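Local coordinates for protein endoglucanase A (Clostridium cellulolyticum, PDB 1EDG) that hydrolyses internal beta-1,4-glucosidic bonds of cellulose, as a family 5 glycoside hydrolase endoglucanase, at residues 316-328 / 364-376. Numbering follows the deposited sequence.
Sequences LKTRVEYMSYYVA and FPEIIDGMVKYAF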
# COMPACT_ATOMS: atom_id res chain seq x y z
N LEU A 316 12.55 4.65 -20.18
CA LEU A 316 13.29 5.09 -19.00
C LEU A 316 13.11 6.57 -18.66
O LEU A 316 12.64 6.91 -17.58
CB LEU A 316 14.78 4.80 -19.16
CG LEU A 316 15.57 4.15 -18.01
CD1 LEU A 316 17.03 4.52 -18.15
CD2 LEU A 316 15.06 4.58 -16.65
N LYS A 317 13.49 7.45 -19.59
CA LYS A 317 13.41 8.88 -19.35
C LYS A 317 12.02 9.34 -18.90
O LYS A 317 11.90 10.05 -17.90
CB LYS A 317 13.84 9.67 -20.59
CG LYS A 317 13.87 11.19 -20.39
CD LYS A 317 14.47 11.88 -21.61
CE LYS A 317 14.47 13.40 -21.47
NZ LYS A 317 13.11 14.00 -21.67
N THR A 318 10.99 8.91 -19.63
CA THR A 318 9.62 9.28 -19.30
C THR A 318 9.23 8.79 -17.90
O THR A 318 8.58 9.51 -17.15
CB THR A 318 8.63 8.75 -20.35
OG1 THR A 318 9.04 9.21 -21.65
CG2 THR A 318 7.22 9.25 -20.07
N ARG A 319 9.67 7.58 -17.55
CA ARG A 319 9.36 7.04 -16.23
C ARG A 319 10.12 7.76 -15.11
O ARG A 319 9.59 7.95 -14.01
CB ARG A 319 9.59 5.52 -16.16
CG ARG A 319 8.58 4.71 -16.99
CD ARG A 319 8.47 3.25 -16.53
NE ARG A 319 9.73 2.51 -16.67
CZ ARG A 319 10.09 1.49 -15.89
NH1 ARG A 319 9.29 1.08 -14.91
NH2 ARG A 319 11.26 0.89 -16.07
N VAL A 320 11.35 8.20 -15.39
CA VAL A 320 12.13 8.94 -14.39
C VAL A 320 11.41 10.27 -14.12
O VAL A 320 11.22 10.66 -12.96
CB VAL A 320 13.57 9.22 -14.88
CG1 VAL A 320 14.29 10.15 -13.89
CG2 VAL A 320 14.35 7.92 -15.01
N GLU A 321 11.00 10.94 -15.19
CA GLU A 321 10.30 12.22 -15.08
C GLU A 321 8.95 12.08 -14.36
O GLU A 321 8.65 12.85 -13.44
CB GLU A 321 10.13 12.85 -16.47
CG GLU A 321 11.45 13.30 -17.08
CD GLU A 321 11.35 13.65 -18.56
OE1 GLU A 321 10.49 13.07 -19.26
OE2 GLU A 321 12.13 14.50 -19.02
N TYR A 322 8.18 11.07 -14.75
CA TYR A 322 6.88 10.81 -14.13
C TYR A 322 6.99 10.50 -12.64
O TYR A 322 6.31 11.13 -11.82
CB TYR A 322 6.15 9.67 -14.87
CG TYR A 322 4.92 9.13 -14.15
CD1 TYR A 322 3.69 9.79 -14.24
CD2 TYR A 322 4.98 7.96 -13.40
CE1 TYR A 322 2.55 9.29 -13.58
CE2 TYR A 322 3.87 7.45 -12.75
CZ TYR A 322 2.66 8.11 -12.84
OH TYR A 322 1.56 7.59 -12.19
N MET A 323 7.85 9.56 -12.26
CA MET A 323 7.99 9.22 -10.84
C MET A 323 8.52 10.38 -9.99
O MET A 323 8.09 10.57 -8.85
CB MET A 323 8.84 7.96 -10.64
CG MET A 323 8.16 6.66 -11.10
SD MET A 323 6.45 6.43 -10.47
CE MET A 323 6.73 6.34 -8.69
N SER A 324 9.46 11.15 -10.55
CA SER A 324 10.03 12.30 -9.84
C SER A 324 8.95 13.35 -9.54
O SER A 324 8.84 13.84 -8.41
CB SER A 324 11.17 12.95 -10.64
OG SER A 324 12.30 12.09 -10.70
N TYR A 325 8.17 13.67 -10.57
CA TYR A 325 7.08 14.64 -10.47
C TYR A 325 6.00 14.15 -9.49
O TYR A 325 5.51 14.92 -8.65
CB TYR A 325 6.48 14.86 -11.86
CG TYR A 325 5.37 15.89 -11.92
CD1 TYR A 325 5.66 17.25 -12.07
CD2 TYR A 325 4.03 15.50 -11.88
CE1 TYR A 325 4.64 18.19 -12.19
CE2 TYR A 325 3.00 16.44 -11.99
CZ TYR A 325 3.31 17.78 -12.15
OH TYR A 325 2.29 18.69 -12.28
N TYR A 326 5.64 12.88 -9.60
CA TYR A 326 4.64 12.25 -8.74
C TYR A 326 5.04 12.39 -7.26
O TYR A 326 4.26 12.88 -6.44
CB TYR A 326 4.49 10.76 -9.13
CG TYR A 326 3.32 10.03 -8.50
CD1 TYR A 326 3.34 9.68 -7.14
CD2 TYR A 326 2.21 9.67 -9.26
CE1 TYR A 326 2.28 8.98 -6.56
CE2 TYR A 326 1.14 8.97 -8.69
CZ TYR A 326 1.18 8.63 -7.34
OH TYR A 326 0.15 7.92 -6.77
N VAL A 327 6.26 11.99 -6.93
CA VAL A 327 6.74 12.07 -5.55
C VAL A 327 6.85 13.51 -5.05
O VAL A 327 6.46 13.80 -3.92
CB VAL A 327 8.09 11.32 -5.38
CG1 VAL A 327 8.62 11.52 -3.96
CG2 VAL A 327 7.91 9.83 -5.67
N ALA A 328 7.36 14.41 -5.89
CA ALA A 328 7.51 15.82 -5.51
C ALA A 328 6.15 16.45 -5.22
O ALA A 328 6.00 17.17 -4.23
CB ALA A 328 8.22 16.59 -6.62
N PHE A 364 16.59 -0.09 -12.57
CA PHE A 364 16.33 1.22 -13.17
C PHE A 364 16.63 2.21 -12.06
O PHE A 364 15.74 2.95 -11.62
CB PHE A 364 14.86 1.32 -13.60
CG PHE A 364 14.41 0.21 -14.50
CD1 PHE A 364 14.73 0.23 -15.86
CD2 PHE A 364 13.67 -0.85 -14.00
CE1 PHE A 364 14.31 -0.81 -16.71
CE2 PHE A 364 13.25 -1.89 -14.83
CZ PHE A 364 13.57 -1.87 -16.19
N PRO A 365 17.91 2.30 -11.64
CA PRO A 365 18.32 3.20 -10.56
C PRO A 365 17.96 4.68 -10.69
O PRO A 365 17.68 5.32 -9.68
CB PRO A 365 19.82 2.96 -10.46
CG PRO A 365 20.21 2.64 -11.86
CD PRO A 365 19.09 1.72 -12.31
N GLU A 366 17.93 5.21 -11.91
CA GLU A 366 17.60 6.62 -12.12
C GLU A 366 16.19 6.94 -11.61
O GLU A 366 15.96 8.01 -11.05
CB GLU A 366 17.72 7.02 -13.59
CG GLU A 366 19.13 6.92 -14.17
CD GLU A 366 19.42 5.59 -14.83
OE1 GLU A 366 18.73 4.58 -14.54
OE2 GLU A 366 20.35 5.54 -15.66
N ILE A 367 15.26 6.01 -11.81
CA ILE A 367 13.88 6.21 -11.36
C ILE A 367 13.86 6.31 -9.84
O ILE A 367 13.31 7.27 -9.28
CB ILE A 367 12.96 5.04 -11.78
CG1 ILE A 367 12.80 5.01 -13.31
CG2 ILE A 367 11.59 5.18 -11.10
CD1 ILE A 367 12.04 3.78 -13.82
N ILE A 368 14.51 5.37 -9.16
CA ILE A 368 14.50 5.37 -7.71
C ILE A 368 15.31 6.53 -7.09
O ILE A 368 14.94 7.05 -6.03
CB ILE A 368 14.83 3.96 -7.10
CG1 ILE A 368 16.15 3.95 -6.36
CG2 ILE A 368 14.72 2.86 -8.14
CD1 ILE A 368 15.98 4.16 -4.89
N ASP A 369 16.37 6.97 -7.76
CA ASP A 369 17.17 8.09 -7.25
C ASP A 369 16.36 9.38 -7.36
O ASP A 369 16.47 10.26 -6.52
CB ASP A 369 18.50 8.21 -7.99
CG ASP A 369 19.47 7.09 -7.62
OD1 ASP A 369 19.28 6.47 -6.56
OD2 ASP A 369 20.41 6.83 -8.40
N GLY A 370 15.53 9.46 -8.40
CA GLY A 370 14.66 10.62 -8.59
C GLY A 370 13.62 10.67 -7.48
O GLY A 370 13.30 11.73 -6.95
N MET A 371 13.11 9.49 -7.10
CA MET A 371 12.12 9.40 -6.03
C MET A 371 12.72 9.80 -4.68
O MET A 371 12.12 10.54 -3.91
CB MET A 371 11.54 7.99 -5.94
CG MET A 371 10.69 7.61 -7.14
SD MET A 371 10.11 5.90 -7.04
CE MET A 371 8.95 6.00 -5.66
N VAL A 372 13.92 9.29 -4.38
CA VAL A 372 14.58 9.61 -3.12
C VAL A 372 14.89 11.11 -3.04
O VAL A 372 14.71 11.74 -1.99
CB VAL A 372 15.88 8.79 -2.93
CG1 VAL A 372 16.61 9.22 -1.67
CG2 VAL A 372 15.55 7.31 -2.85
N LYS A 373 15.31 11.68 -4.16
CA LYS A 373 15.64 13.09 -4.23
C LYS A 373 14.46 13.99 -3.86
O LYS A 373 14.63 14.99 -3.16
CB LYS A 373 16.16 13.43 -5.63
CG LYS A 373 16.43 14.89 -5.88
CD LYS A 373 17.07 15.08 -7.25
CE LYS A 373 17.12 16.56 -7.62
NZ LYS A 373 17.70 17.38 -6.52
N TYR A 374 13.26 13.61 -4.27
CA TYR A 374 12.08 14.41 -4.01
C TYR A 374 11.19 13.98 -2.84
O TYR A 374 10.16 14.61 -2.58
CB TYR A 374 11.28 14.58 -5.30
CG TYR A 374 12.05 15.41 -6.31
CD1 TYR A 374 12.31 16.76 -6.07
CD2 TYR A 374 12.55 14.83 -7.47
CE1 TYR A 374 13.07 17.51 -6.96
CE2 TYR A 374 13.31 15.58 -8.38
CZ TYR A 374 13.57 16.92 -8.11
OH TYR A 374 14.34 17.66 -8.99
N ALA A 375 11.59 12.94 -2.13
CA ALA A 375 10.83 12.47 -0.98
C ALA A 375 11.09 13.39 0.22
O ALA A 375 11.82 14.38 0.09
CB ALA A 375 11.22 11.04 -0.64
N PHE A 376 10.52 13.07 1.37
CA PHE A 376 10.72 13.88 2.58
C PHE A 376 12.18 13.91 2.98
O PHE A 376 12.89 12.91 2.83
CB PHE A 376 9.89 13.33 3.75
CG PHE A 376 8.40 13.47 3.57
CD1 PHE A 376 7.78 14.71 3.67
CD2 PHE A 376 7.62 12.35 3.29
CE1 PHE A 376 6.41 14.84 3.49
CE2 PHE A 376 6.25 12.47 3.12
CZ PHE A 376 5.64 13.71 3.22
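A bend at chi3 (-61°) in Arg319 carries its guanidinium across to Phe364, whose ring sits under it with CG anti to the carbonyl carbon. NH2 of Arg319 comes down over the centre of the Phe364 ring, 3.5 Å from CD1, in a cation-pi contact made end-on: the guanidinium stands nearly upright on the ring, the two planes 80° apart. One guanidinium face is covered by Ile367, its CD1 lying 3.7 Å from Arg319 CZ, while NH1 donates to the carbonyl oxygen of Ala310, so the guanidinium has an aromatic, an aliphatic and a carbonyl partner. Ile367 is a knob in a hole formed by Leu316, Arg319, Val320 and Met323; its two branches diverge, CG1 running to Val320 CG2 (3.7 Å) and CG2 to Met323 CG (3.7 Å). Further along, Gly370 has no side chain, and Ser324 OG rests 3.5 Å from its CA. That hydroxyl bonds back to Val320 O (2.9 Å), which also receives Ser324 N from the opposite face of its carbonyl plane. The methyl ends of Met323 and Met371 meet CE to CE at 3.8 Å, and Val327 CG2 packs on Met371 CG. Beyond them Tyr374 brings CB and ring atom CG up to Ala328 CB, and CD2 to Ser324 CB, with its hydroxyl bonded to the N-terminal segment at Pro8 and Leu10. No hydrogen bond links the two segments. The helices run nearly parallel, 19° apart with axes 8.2 Å from each other, as neighbouring outer helices following strands 303-308 and 336-339 of a (beta/alpha)8 TIM barrel, the fold of family 5 cellulases.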